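Local coordinates for protein glutathione S-transferase 2 (Heligmosomoides polygyrus, PDB 1TW9) that probably transfers glutathione to electrophilic substrates, displacing a halide from halogenated ones, as a sigma-family glutathione transferase, at residues A[18-23]-A[192-197]; A[23-28]-A[73-78]; A[4-9]-A[27-32]. All coordinates share one frame; numbering follows the deposited sequence.

Interaction 1 of 3, residues A[18-23]-A[192-197]; sequences ARQVFA and PRIKKW. Unlike the reference sequence in segment 18-23: Val21 (reference Ile).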
loop_
_atom_site.group_PDB
_atom_site.type_symbol
_atom_site.label_atom_id
_atom_site.label_comp_id
_atom_site.label_asym_id
_atom_site.label_seq_id
_atom_site.Cartn_x
_atom_site.Cartn_y
_atom_site.Cartn_z
ATOM N N ALA A 18 -5.639 -8.668 8.860
ATOM C CA ALA A 18 -5.014 -9.979 8.706
ATOM C C ALA A 18 -5.799 -11.095 9.441
ATOM O O ALA A 18 -6.027 -12.218 8.895
ATOM C CB ALA A 18 -3.589 -9.903 9.064
ATOM N N ARG A 19 -6.145 -10.848 10.716
ATOM C CA ARG A 19 -6.892 -11.802 11.528
ATOM C C ARG A 19 -8.186 -12.127 10.892
ATOM O O ARG A 19 -8.654 -13.274 10.898
ATOM C CB ARG A 19 -7.104 -11.257 12.946
ATOM C CG ARG A 19 -5.821 -11.003 13.714
ATOM C CD ARG A 19 -6.192 -10.763 15.180
ATOM N NE ARG A 19 -5.042 -10.309 15.991
ATOM C CZ ARG A 19 -4.874 -9.058 16.391
ATOM N NH1 ARG A 19 -5.756 -8.114 16.061
ATOM N NH2 ARG A 19 -3.855 -8.779 17.170
ATOM N N GLN A 20 -8.823 -11.115 10.293
ATOM C CA GLN A 20 -10.082 -11.380 9.635
ATOM C C GLN A 20 -9.947 -12.155 8.278
ATOM O O GLN A 20 -10.828 -12.916 7.924
ATOM C CB GLN A 20 -10.890 -10.146 9.513
ATOM C CG GLN A 20 -11.299 -9.603 10.852
ATOM C CD GLN A 20 -12.240 -8.477 10.803
ATOM O OE1 GLN A 20 -12.798 -8.193 9.727
ATOM N NE2 GLN A 20 -12.436 -7.818 11.928
ATOM N N VAL A 21 -8.836 -11.970 7.564
ATOM C CA VAL A 21 -8.558 -12.788 6.382
ATOM C C VAL A 21 -8.421 -14.249 6.802
ATOM O O VAL A 21 -8.971 -15.135 6.209
ATOM C CB VAL A 21 -7.343 -12.278 5.624
ATOM C CG1 VAL A 21 -6.971 -13.230 4.523
ATOM C CG2 VAL A 21 -7.709 -10.868 5.000
ATOM N N PHE A 22 -7.646 -14.455 7.843
ATOM C CA PHE A 22 -7.485 -15.806 8.366
ATOM C C PHE A 22 -8.834 -16.415 8.722
ATOM O O PHE A 22 -9.127 -17.571 8.420
ATOM C CB PHE A 22 -6.600 -15.798 9.630
ATOM C CG PHE A 22 -5.056 -15.776 9.340
ATOM C CD1 PHE A 22 -4.481 -16.663 8.428
ATOM C CD2 PHE A 22 -4.244 -14.819 9.927
ATOM C CE1 PHE A 22 -3.126 -16.634 8.205
ATOM C CE2 PHE A 22 -2.888 -14.824 9.708
ATOM C CZ PHE A 22 -2.330 -15.716 8.844
ATOM N N ALA A 23 -9.670 -15.630 9.415
ATOM C CA ALA A 23 -10.984 -16.096 9.855
ATOM C C ALA A 23 -11.783 -16.469 8.633
ATOM O O ALA A 23 -12.407 -17.546 8.600
ATOM C CB ALA A 23 -11.726 -15.032 10.683
ATOM N N PRO A 192 -20.710 -15.277 8.083
ATOM C CA PRO A 192 -20.597 -16.180 9.251
ATOM C C PRO A 192 -19.199 -16.275 9.918
ATOM O O PRO A 192 -19.094 -16.168 11.126
ATOM C CB PRO A 192 -21.097 -17.516 8.722
ATOM C CG PRO A 192 -22.125 -17.116 7.724
ATOM C CD PRO A 192 -21.671 -15.809 7.104
ATOM N N ARG A 193 -18.140 -16.512 9.145
ATOM C CA ARG A 193 -16.800 -16.616 9.751
ATOM C C ARG A 193 -16.285 -15.325 10.369
ATOM O O ARG A 193 -15.504 -15.334 11.363
ATOM C CB ARG A 193 -15.840 -17.122 8.691
ATOM C CG ARG A 193 -16.028 -18.587 8.426
ATOM C CD ARG A 193 -15.189 -19.042 7.268
ATOM N NE ARG A 193 -15.282 -20.463 7.102
ATOM C CZ ARG A 193 -14.693 -21.130 6.101
ATOM N NH1 ARG A 193 -13.958 -20.484 5.174
ATOM N NH2 ARG A 193 -14.823 -22.447 6.026
ATOM N N ILE A 194 -16.704 -14.194 9.818
ATOM C CA ILE A 194 -16.321 -12.947 10.384
ATOM C C ILE A 194 -17.147 -12.631 11.662
ATOM O O ILE A 194 -16.607 -12.215 12.707
ATOM C CB ILE A 194 -16.529 -11.837 9.338
ATOM C CG1 ILE A 194 -15.653 -12.086 8.082
ATOM C CG2 ILE A 194 -16.255 -10.469 9.963
ATOM C CD1 ILE A 194 -14.211 -12.156 8.362
ATOM N N LYS A 195 -18.436 -12.889 11.596
ATOM C CA LYS A 195 -19.303 -12.751 12.766
ATOM C C LYS A 195 -18.810 -13.559 13.919
ATOM O O LYS A 195 -18.748 -13.070 15.025
ATOM C CB LYS A 195 -20.700 -13.254 12.410
ATOM C CG LYS A 195 -21.795 -13.045 13.465
ATOM C CD LYS A 195 -23.151 -13.558 12.945
ATOM C CE LYS A 195 -24.217 -13.621 14.054
ATOM N NZ LYS A 195 -25.574 -13.370 13.531
ATOM N N LYS A 196 -18.432 -14.797 13.623
ATOM C CA LYS A 196 -17.892 -15.702 14.662
ATOM C C LYS A 196 -16.613 -15.148 15.277
ATOM O O LYS A 196 -16.423 -15.163 16.530
ATOM C CB LYS A 196 -17.569 -17.038 14.061
ATOM C CG LYS A 196 -17.108 -18.060 15.081
ATOM C CD LYS A 196 -16.439 -19.210 14.363
ATOM C CE LYS A 196 -16.450 -20.533 15.151
ATOM N NZ LYS A 196 -15.370 -21.460 14.671
ATOM N N TRP A 197 -15.746 -14.614 14.445
ATOM C CA TRP A 197 -14.486 -14.043 14.934
ATOM C C TRP A 197 -14.802 -12.810 15.798
ATOM O O TRP A 197 -14.220 -12.647 16.859
ATOM C CB TRP A 197 -13.538 -13.653 13.797
ATOM C CG TRP A 197 -12.406 -12.800 14.250
ATOM C CD1 TRP A 197 -12.213 -11.521 13.946
ATOM C CD2 TRP A 197 -11.351 -13.162 15.160
ATOM N NE1 TRP A 197 -11.096 -11.028 14.572
ATOM C CE2 TRP A 197 -10.537 -12.040 15.323
ATOM C CE3 TRP A 197 -11.032 -14.312 15.899
ATOM C CZ2 TRP A 197 -9.436 -12.019 16.177
ATOM C CZ3 TRP A 197 -9.892 -14.269 16.676
ATOM C CH2 TRP A 197 -9.158 -13.136 16.852
#
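Trp197 lies across Arg19, Gln20 and Ala23, and it has the largest share of the contact between helices 18-23 and 192-197. Its CG is anti to the backbone N (chi1 167°), which swings the indole out toward the other helix. Starting at the root, Trp197 CB rests against the methyl Ala23 CB at 3.9 Å. Further out, Trp197 CD1 meets Gln20 CG at 3.8 Å. On the six-membered ring, Trp197 CZ2 touches Arg19 CD at 3.6 Å. Arg19 thus offers its aliphatic part to the indole. Both polar ends look elsewhere: Trp197 NE1 is hydrogen-bonded to OE2 of Glu16, one turn before Gln20, while the Arg19 guanidinium, tilted 29° from the ring plane, is held by Gly11 O and by salt bridges to Glu16 and Asp31.

Two side chains of 192-197 press on backbone carbonyls instead. Ile194 CD1 reaches Gln20 O at 3.5 Å and also packs on Gln20 CB. Arg193 runs extended past the end of 18-23, with Arg193 CD 3.4 Å from Ala23 O, and its NH1 goes on to hydrogen-bond Leu24 O. No hydrogen bond joins the two segments directly, so between them the fit rests on van der Waals packing.

The segment axes come within 9.2 Å at 127° between their directions. This is an interface between the thioredoxin-like N-terminal domain and the helical C-terminal domain. Leu158 of helix 155-170 touches both Gln20 and Ile194, helix 64-75 packs on Ala18 and Val21, and strand 4-9 meets Arg19 through Leu6 and Tyr8.

Interaction 2 of 3, residues A[23-28]-A[73-78]; sequences ALADQK and KTFGFA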
loop_
_atom_site.group_PDB
_atom_site.type_symbol
_atom_site.label_atom_id
_atom_site.label_comp_id
_atom_site.label_asym_id
_atom_site.label_seq_id
_atom_site.Cartn_x
_atom_site.Cartn_y
_atom_site.Cartn_z
ATOM N N ALA A 23 -9.670 -15.630 9.415
ATOM C CA ALA A 23 -10.984 -16.096 9.855
ATOM C C ALA A 23 -11.783 -16.469 8.633
ATOM O O ALA A 23 -12.407 -17.546 8.600
ATOM C CB ALA A 23 -11.726 -15.032 10.683
ATOM N N LEU A 24 -11.830 -15.567 7.647
ATOM C CA LEU A 24 -12.590 -15.779 6.422
ATOM C C LEU A 24 -12.178 -17.043 5.678
ATOM O O LEU A 24 -12.995 -17.689 5.019
ATOM C CB LEU A 24 -12.348 -14.611 5.469
ATOM C CG LEU A 24 -13.473 -13.786 4.950
ATOM C CD1 LEU A 24 -13.000 -13.128 3.688
ATOM C CD2 LEU A 24 -14.882 -14.425 4.910
ATOM N N ALA A 25 -10.903 -17.390 5.775
ATOM C CA ALA A 25 -10.309 -18.557 5.091
ATOM C C ALA A 25 -10.377 -19.837 5.932
ATOM O O ALA A 25 -9.942 -20.866 5.464
ATOM C CB ALA A 25 -8.907 -18.269 4.740
ATOM N N ASP A 26 -10.819 -19.722 7.173
ATOM C CA ASP A 26 -10.806 -20.829 8.159
ATOM C C ASP A 26 -9.398 -21.391 8.276
ATOM O O ASP A 26 -9.148 -22.611 8.372
ATOM C CB ASP A 26 -11.830 -21.867 7.756
ATOM C CG ASP A 26 -12.027 -22.921 8.764
ATOM O OD1 ASP A 26 -11.932 -22.609 9.949
ATOM O OD2 ASP A 26 -12.333 -24.088 8.443
ATOM N N GLN A 27 -8.470 -20.466 8.378
ATOM C CA GLN A 27 -7.087 -20.851 8.501
ATOM C C GLN A 27 -6.620 -20.637 9.940
ATOM O O GLN A 27 -6.678 -19.521 10.463
ATOM C CB GLN A 27 -6.253 -20.034 7.517
ATOM C CG GLN A 27 -4.745 -20.252 7.719
ATOM C CD GLN A 27 -4.290 -21.612 7.364
ATOM O OE1 GLN A 27 -3.666 -22.314 8.201
ATOM N NE2 GLN A 27 -4.564 -22.019 6.123
ATOM N N LYS A 28 -6.038 -21.667 10.532
ATOM C CA LYS A 28 -5.511 -21.558 11.869
ATOM C C LYS A 28 -4.163 -20.824 11.824
ATOM O O LYS A 28 -3.368 -21.031 10.921
ATOM C CB LYS A 28 -5.396 -22.960 12.490
ATOM C CG LYS A 28 -4.029 -23.421 12.819
ATOM C CD LYS A 28 -4.034 -24.847 13.373
ATOM C CE LYS A 28 -2.961 -25.189 14.466
ATOM N NZ LYS A 28 -1.817 -26.022 13.914
ATOM N N LYS A 73 -4.511 -12.948 -1.311
ATOM C CA LYS A 73 -4.200 -13.617 -2.553
ATOM C C LYS A 73 -4.053 -15.132 -2.313
ATOM O O LYS A 73 -4.404 -15.938 -3.195
ATOM C CB LYS A 73 -2.978 -13.027 -3.159
ATOM C CG LYS A 73 -3.254 -11.663 -3.738
ATOM C CD LYS A 73 -1.989 -10.925 -4.316
ATOM C CE LYS A 73 -2.272 -9.657 -5.150
ATOM N NZ LYS A 73 -2.909 -9.939 -6.511
ATOM N N THR A 74 -3.456 -15.478 -1.198
ATOM C CA THR A 74 -3.283 -16.870 -0.857
ATOM C C THR A 74 -4.611 -17.570 -0.846
ATOM O O THR A 74 -4.765 -18.731 -1.284
ATOM C CB THR A 74 -2.575 -16.988 0.494
ATOM O OG1 THR A 74 -1.256 -16.482 0.385
ATOM C CG2 THR A 74 -2.400 -18.417 0.941
ATOM N N PHE A 75 -5.607 -16.904 -0.251
ATOM C CA PHE A 75 -6.897 -17.545 0.092
ATOM C C PHE A 75 -8.049 -17.209 -0.827
ATOM O O PHE A 75 -9.160 -17.759 -0.681
ATOM C CB PHE A 75 -7.247 -17.269 1.583
ATOM C CG PHE A 75 -6.251 -17.823 2.522
ATOM C CD1 PHE A 75 -5.587 -17.023 3.406
ATOM C CD2 PHE A 75 -5.958 -19.157 2.464
ATOM C CE1 PHE A 75 -4.663 -17.593 4.280
ATOM C CE2 PHE A 75 -5.055 -19.691 3.301
ATOM C CZ PHE A 75 -4.367 -18.899 4.143
ATOM N N GLY A 76 -7.830 -16.295 -1.769
ATOM C CA GLY A 76 -8.837 -16.016 -2.792
ATOM C C GLY A 76 -9.718 -14.791 -2.531
ATOM O O GLY A 76 -10.847 -14.757 -3.008
ATOM N N PHE A 77 -9.214 -13.823 -1.756
ATOM C CA PHE A 77 -10.010 -12.702 -1.325
ATOM C C PHE A 77 -9.364 -11.407 -1.859
ATOM O O PHE A 77 -9.409 -10.352 -1.184
ATOM C CB PHE A 77 -10.162 -12.633 0.182
ATOM C CG PHE A 77 -10.735 -13.955 0.771
ATOM C CD1 PHE A 77 -10.042 -14.709 1.659
ATOM C CD2 PHE A 77 -11.961 -14.356 0.365
ATOM C CE1 PHE A 77 -10.657 -15.939 2.093
ATOM C CE2 PHE A 77 -12.519 -15.509 0.842
ATOM C CZ PHE A 77 -11.813 -16.268 1.637
ATOM N N ALA A 78 -8.700 -11.519 -2.982
ATOM C CA ALA A 78 -8.059 -10.295 -3.611
ATOM C C ALA A 78 -8.515 -10.090 -5.055
ATOM O O ALA A 78 -7.760 -9.572 -5.852
ATOM C CB ALA A 78 -6.631 -10.384 -3.537
#
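Phe75, the last helical residue of 73-78, receives the methyl of Ala25 over one face of its ring. Ala25 CB lies 3.5 Å from Phe75 CG and 3.9 Å from the ring centroid, 26° off the normal. This is a CH-pi contact displaced toward the root of the ring. The opposite face is covered by Thr74 CG2 of the preceding residue, so the ring is sandwiched between two methyls. Its far end meets the aliphatic part of Gln27, with Gln27 CG 3.8 Å from Phe75 CZ. Gln27 CG is anti to the backbone N (chi1 172°), and a bend at the next torsion turns the chain across the ring at about a right angle.

Both partners here are helix ends. Helix 16-24 and helix 64-75 belong to the thioredoxin-like domain, and each stops beside the other. The first closes with a Schellman motif at Asp26, which has positive phi. Asp26 N bonds back to Ala23 O at 3.0 Å, and Gln27 N probably bonds Phe22 O, also at 3.0 Å. Gly76, likewise at positive phi, breaks the second helix ahead of Phe77.

Phe77 follows the turn. Leu24 CD1 sits almost squarely over its ring, 3.6 Å from the centroid and 7° off the normal. The carbonyl O of Phe75 lies over the other face, offset toward the rim. Ala25 CB, already on the face of Phe75, meets Phe77 at the edge, 3.9 Å from Phe77 CE1. One methyl therefore serves both phenylalanines. Beyond this contact, the backbone of Phe77 is hydrogen-bonded to Trp155, and Ile153 touches both Leu24 and Phe77.

Interaction 3 of 3, residues A[4-9]-A[27-32]; sequences YKLTYF and QKYEDV
Strand 4-9 and strand 30-34 are the two parallel strands of the beta-alpha-beta unit that opens the thioredoxin-like domain, with helix 16-24 as the crossover. Lys5 pairs with Glu30, Leu6 with Asp31 and Thr7 with Val32. Four backbone bonds form the ladder. Glu30 N donates to Tyr4 O at 2.9 Å, and Leu6 N to Glu30 O at 2.8 Å. Val32 N then donates to Leu6 O at 2.8 Å, and Tyr8 N to Val32 O at 3.0 Å. Beyond the Tyr4 end of the ladder, a water accepts from Tyr4 N and donates to Lys28 O, bridging the two segments.

On one face, Lys5, Thr7, Glu30 and Val32 line up. Lys5 and Glu30 run side by side in the same direction, with Lys5 CD 3.8 Å from Glu30 OE2. The charges stay apart, NZ of Lys5 being 5.3 Å from that oxygen. Val32 CG2 packs on Lys5 CG, and Val32 CB lies beside Thr7 OG1. The other face carries Leu6 and Asp31, whose carboxylate is salt-bridged to Arg19 and Arg33. Here Tyr4 CB meets Tyr29 CB at 3.7 Å. Chi1 of 67° swings the Tyr29 ring so that its CD2 meets Leu6 CB obliquely. Phe22 of the crossover helix stacks on Tyr29 and also meets Tyr4. Gln27 CG packs 3.8 Å from Tyr4 CE2, the side chains crossing at about a right angle.

The strands are thus joined by four short backbone bonds, with largely apolar packing plus the Asp31 salt bridges on the helix side. On the other face the charged atoms of Lys5 and Glu30 are not in contact, and their attraction is probably modest.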
loop_
_atom_site.group_PDB
_atom_site.type_symbol
_atom_site.label_atom_id
_atom_site.label_comp_id
_atom_site.label_asym_id
_atom_site.label_seq_id
_atom_site.Cartn_x
_atom_site.Cartn_y
_atom_site.Cartn_z
ATOM N N TYR A 4 1.432 -20.394 10.164
ATOM C CA TYR A 4 1.282 -18.933 10.169
ATOM C C TYR A 4 1.345 -18.412 11.593
ATOM O O TYR A 4 0.719 -18.980 12.508
ATOM C CB TYR A 4 -0.077 -18.488 9.604
ATOM C CG TYR A 4 -0.271 -18.834 8.163
ATOM C CD1 TYR A 4 0.280 -18.028 7.184
ATOM C CD2 TYR A 4 -1.005 -19.895 7.786
ATOM C CE1 TYR A 4 0.162 -18.313 5.830
ATOM C CE2 TYR A 4 -1.162 -20.223 6.436
ATOM C CZ TYR A 4 -0.577 -19.410 5.454
ATOM O OH TYR A 4 -0.756 -19.691 4.104
ATOM N N LYS A 5 2.139 -17.374 11.805
ATOM C CA LYS A 5 2.188 -16.726 13.078
ATOM C C LYS A 5 2.024 -15.260 12.807
ATOM O O LYS A 5 2.747 -14.691 11.984
ATOM C CB LYS A 5 3.524 -16.965 13.772
ATOM C CG LYS A 5 3.673 -16.178 15.081
ATOM C CD LYS A 5 4.901 -16.495 15.888
ATOM C CE LYS A 5 6.209 -16.030 15.388
ATOM N NZ LYS A 5 7.267 -16.429 16.469
ATOM N N LEU A 6 1.092 -14.632 13.487
ATOM C CA LEU A 6 0.893 -13.177 13.356
ATOM C C LEU A 6 1.292 -12.547 14.724
ATOM O O LEU A 6 0.778 -12.960 15.767
ATOM C CB LEU A 6 -0.554 -12.867 13.103
ATOM C CG LEU A 6 -0.822 -11.358 12.827
ATOM C CD1 LEU A 6 -0.201 -10.800 11.566
ATOM C CD2 LEU A 6 -2.373 -11.087 12.878
ATOM N N THR A 7 2.219 -11.586 14.698
ATOM C CA THR A 7 2.674 -10.917 15.931
ATOM C C THR A 7 2.210 -9.432 15.829
ATOM O O THR A 7 2.466 -8.726 14.826
ATOM C CB THR A 7 4.198 -11.028 16.056
ATOM O OG1 THR A 7 4.573 -12.424 16.240
ATOM C CG2 THR A 7 4.628 -10.319 17.314
ATOM N N TYR A 8 1.548 -8.984 16.895
ATOM C CA TYR A 8 1.021 -7.636 16.972
ATOM C C TYR A 8 0.817 -7.322 18.457
ATOM O O TYR A 8 1.150 -8.106 19.301
ATOM C CB TYR A 8 -0.248 -7.479 16.127
ATOM C CG TYR A 8 -0.723 -6.052 16.028
ATOM C CD1 TYR A 8 0.092 -5.067 15.504
ATOM C CD2 TYR A 8 -1.971 -5.682 16.484
ATOM C CE1 TYR A 8 -0.336 -3.769 15.440
ATOM C CE2 TYR A 8 -2.389 -4.411 16.448
ATOM C CZ TYR A 8 -1.551 -3.429 15.892
ATOM O OH TYR A 8 -1.959 -2.104 15.827
ATOM N N PHE A 9 0.295 -6.146 18.764
ATOM C CA PHE A 9 -0.124 -5.813 20.087
ATOM C C PHE A 9 -1.470 -6.428 20.422
ATOM O O PHE A 9 -2.138 -7.032 19.543
ATOM C CB PHE A 9 -0.171 -4.303 20.210
ATOM C CG PHE A 9 1.179 -3.679 20.095
ATOM C CD1 PHE A 9 2.156 -3.974 21.033
ATOM C CD2 PHE A 9 1.480 -2.808 19.079
ATOM C CE1 PHE A 9 3.415 -3.428 20.945
ATOM C CE2 PHE A 9 2.755 -2.236 19.023
ATOM C CZ PHE A 9 3.695 -2.569 19.946
ATOM N N GLN A 27 -8.470 -20.466 8.378
ATOM C CA GLN A 27 -7.087 -20.851 8.501
ATOM C C GLN A 27 -6.620 -20.637 9.940
ATOM O O GLN A 27 -6.678 -19.521 10.463
ATOM C CB GLN A 27 -6.253 -20.034 7.517
ATOM C CG GLN A 27 -4.745 -20.252 7.719
ATOM C CD GLN A 27 -4.290 -21.612 7.364
ATOM O OE1 GLN A 27 -3.666 -22.314 8.201
ATOM N NE2 GLN A 27 -4.564 -22.019 6.123
ATOM N N LYS A 28 -6.038 -21.667 10.532
ATOM C CA LYS A 28 -5.511 -21.558 11.869
ATOM C C LYS A 28 -4.163 -20.824 11.824
ATOM O O LYS A 28 -3.368 -21.031 10.921
ATOM C CB LYS A 28 -5.396 -22.960 12.490
ATOM C CG LYS A 28 -4.029 -23.421 12.819
ATOM C CD LYS A 28 -4.034 -24.847 13.373
ATOM C CE LYS A 28 -2.961 -25.189 14.466
ATOM N NZ LYS A 28 -1.817 -26.022 13.914
ATOM N N TYR A 29 -3.894 -20.030 12.836
ATOM C CA TYR A 29 -2.628 -19.283 12.942
ATOM C C TYR A 29 -2.348 -19.008 14.396
ATOM O O TYR A 29 -3.228 -19.103 15.213
ATOM C CB TYR A 29 -2.698 -17.985 12.154
ATOM C CG TYR A 29 -3.685 -16.976 12.729
ATOM C CD1 TYR A 29 -5.085 -17.149 12.548
ATOM C CD2 TYR A 29 -3.223 -15.859 13.425
ATOM C CE1 TYR A 29 -6.016 -16.236 13.071
ATOM C CE2 TYR A 29 -4.125 -14.956 13.969
ATOM C CZ TYR A 29 -5.500 -15.162 13.838
ATOM O OH TYR A 29 -6.365 -14.264 14.390
ATOM N N GLU A 30 -1.100 -18.687 14.719
ATOM C CA GLU A 30 -0.720 -18.334 16.052
ATOM C C GLU A 30 -0.912 -16.818 16.195
ATOM O O GLU A 30 -0.263 -16.059 15.490
ATOM C CB GLU A 30 0.730 -18.741 16.228
ATOM C CG GLU A 30 1.192 -18.843 17.628
ATOM C CD GLU A 30 2.656 -19.302 17.738
ATOM O OE1 GLU A 30 3.196 -19.109 18.830
ATOM O OE2 GLU A 30 3.239 -19.841 16.752
ATOM N N ASP A 31 -1.837 -16.395 17.059
ATOM C CA ASP A 31 -2.190 -14.989 17.233
ATOM C C ASP A 31 -1.394 -14.499 18.459
ATOM O O ASP A 31 -1.798 -14.685 19.621
ATOM C CB ASP A 31 -3.693 -14.837 17.462
ATOM C CG ASP A 31 -4.169 -13.408 17.416
ATOM O OD1 ASP A 31 -3.483 -12.599 16.758
ATOM O OD2 ASP A 31 -5.257 -13.055 17.997
ATOM N N VAL A 32 -0.229 -13.937 18.176
ATOM C CA VAL A 32 0.698 -13.457 19.221
ATOM C C VAL A 32 0.448 -11.981 19.530
ATOM O O VAL A 32 0.526 -11.129 18.657
ATOM C CB VAL A 32 2.185 -13.713 18.868
ATOM C CG1 VAL A 32 3.079 -13.187 19.959
ATOM C CG2 VAL A 32 2.398 -15.255 18.604
HETATM O O HOH W 1 -0.730 -22.007 11.259
#

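Each contact has one segment in the stretch from 18 to 32, in and after helix 16-24. Interaction 3 ties strand 4-9 to strand 30-34, and the helix between them supplies a segment to interactions 1 and 2. Interactions 1 and 2 share Ala23, and their centres are about 9 Å apart. Interaction 3 lies about 13 Å from interaction 1 and about 14 Å from interaction 2, also between centres. Interactions 2 and 3 share Gln27 and Lys28. Along the chain, interaction 2 falls within the span of interaction 1, whereas interactions 1 and 3 cross. The crossover helix therefore packs on helix 64-75 along its length and at its end, on the sheet, and on helix 192-200 of the C-terminal domain.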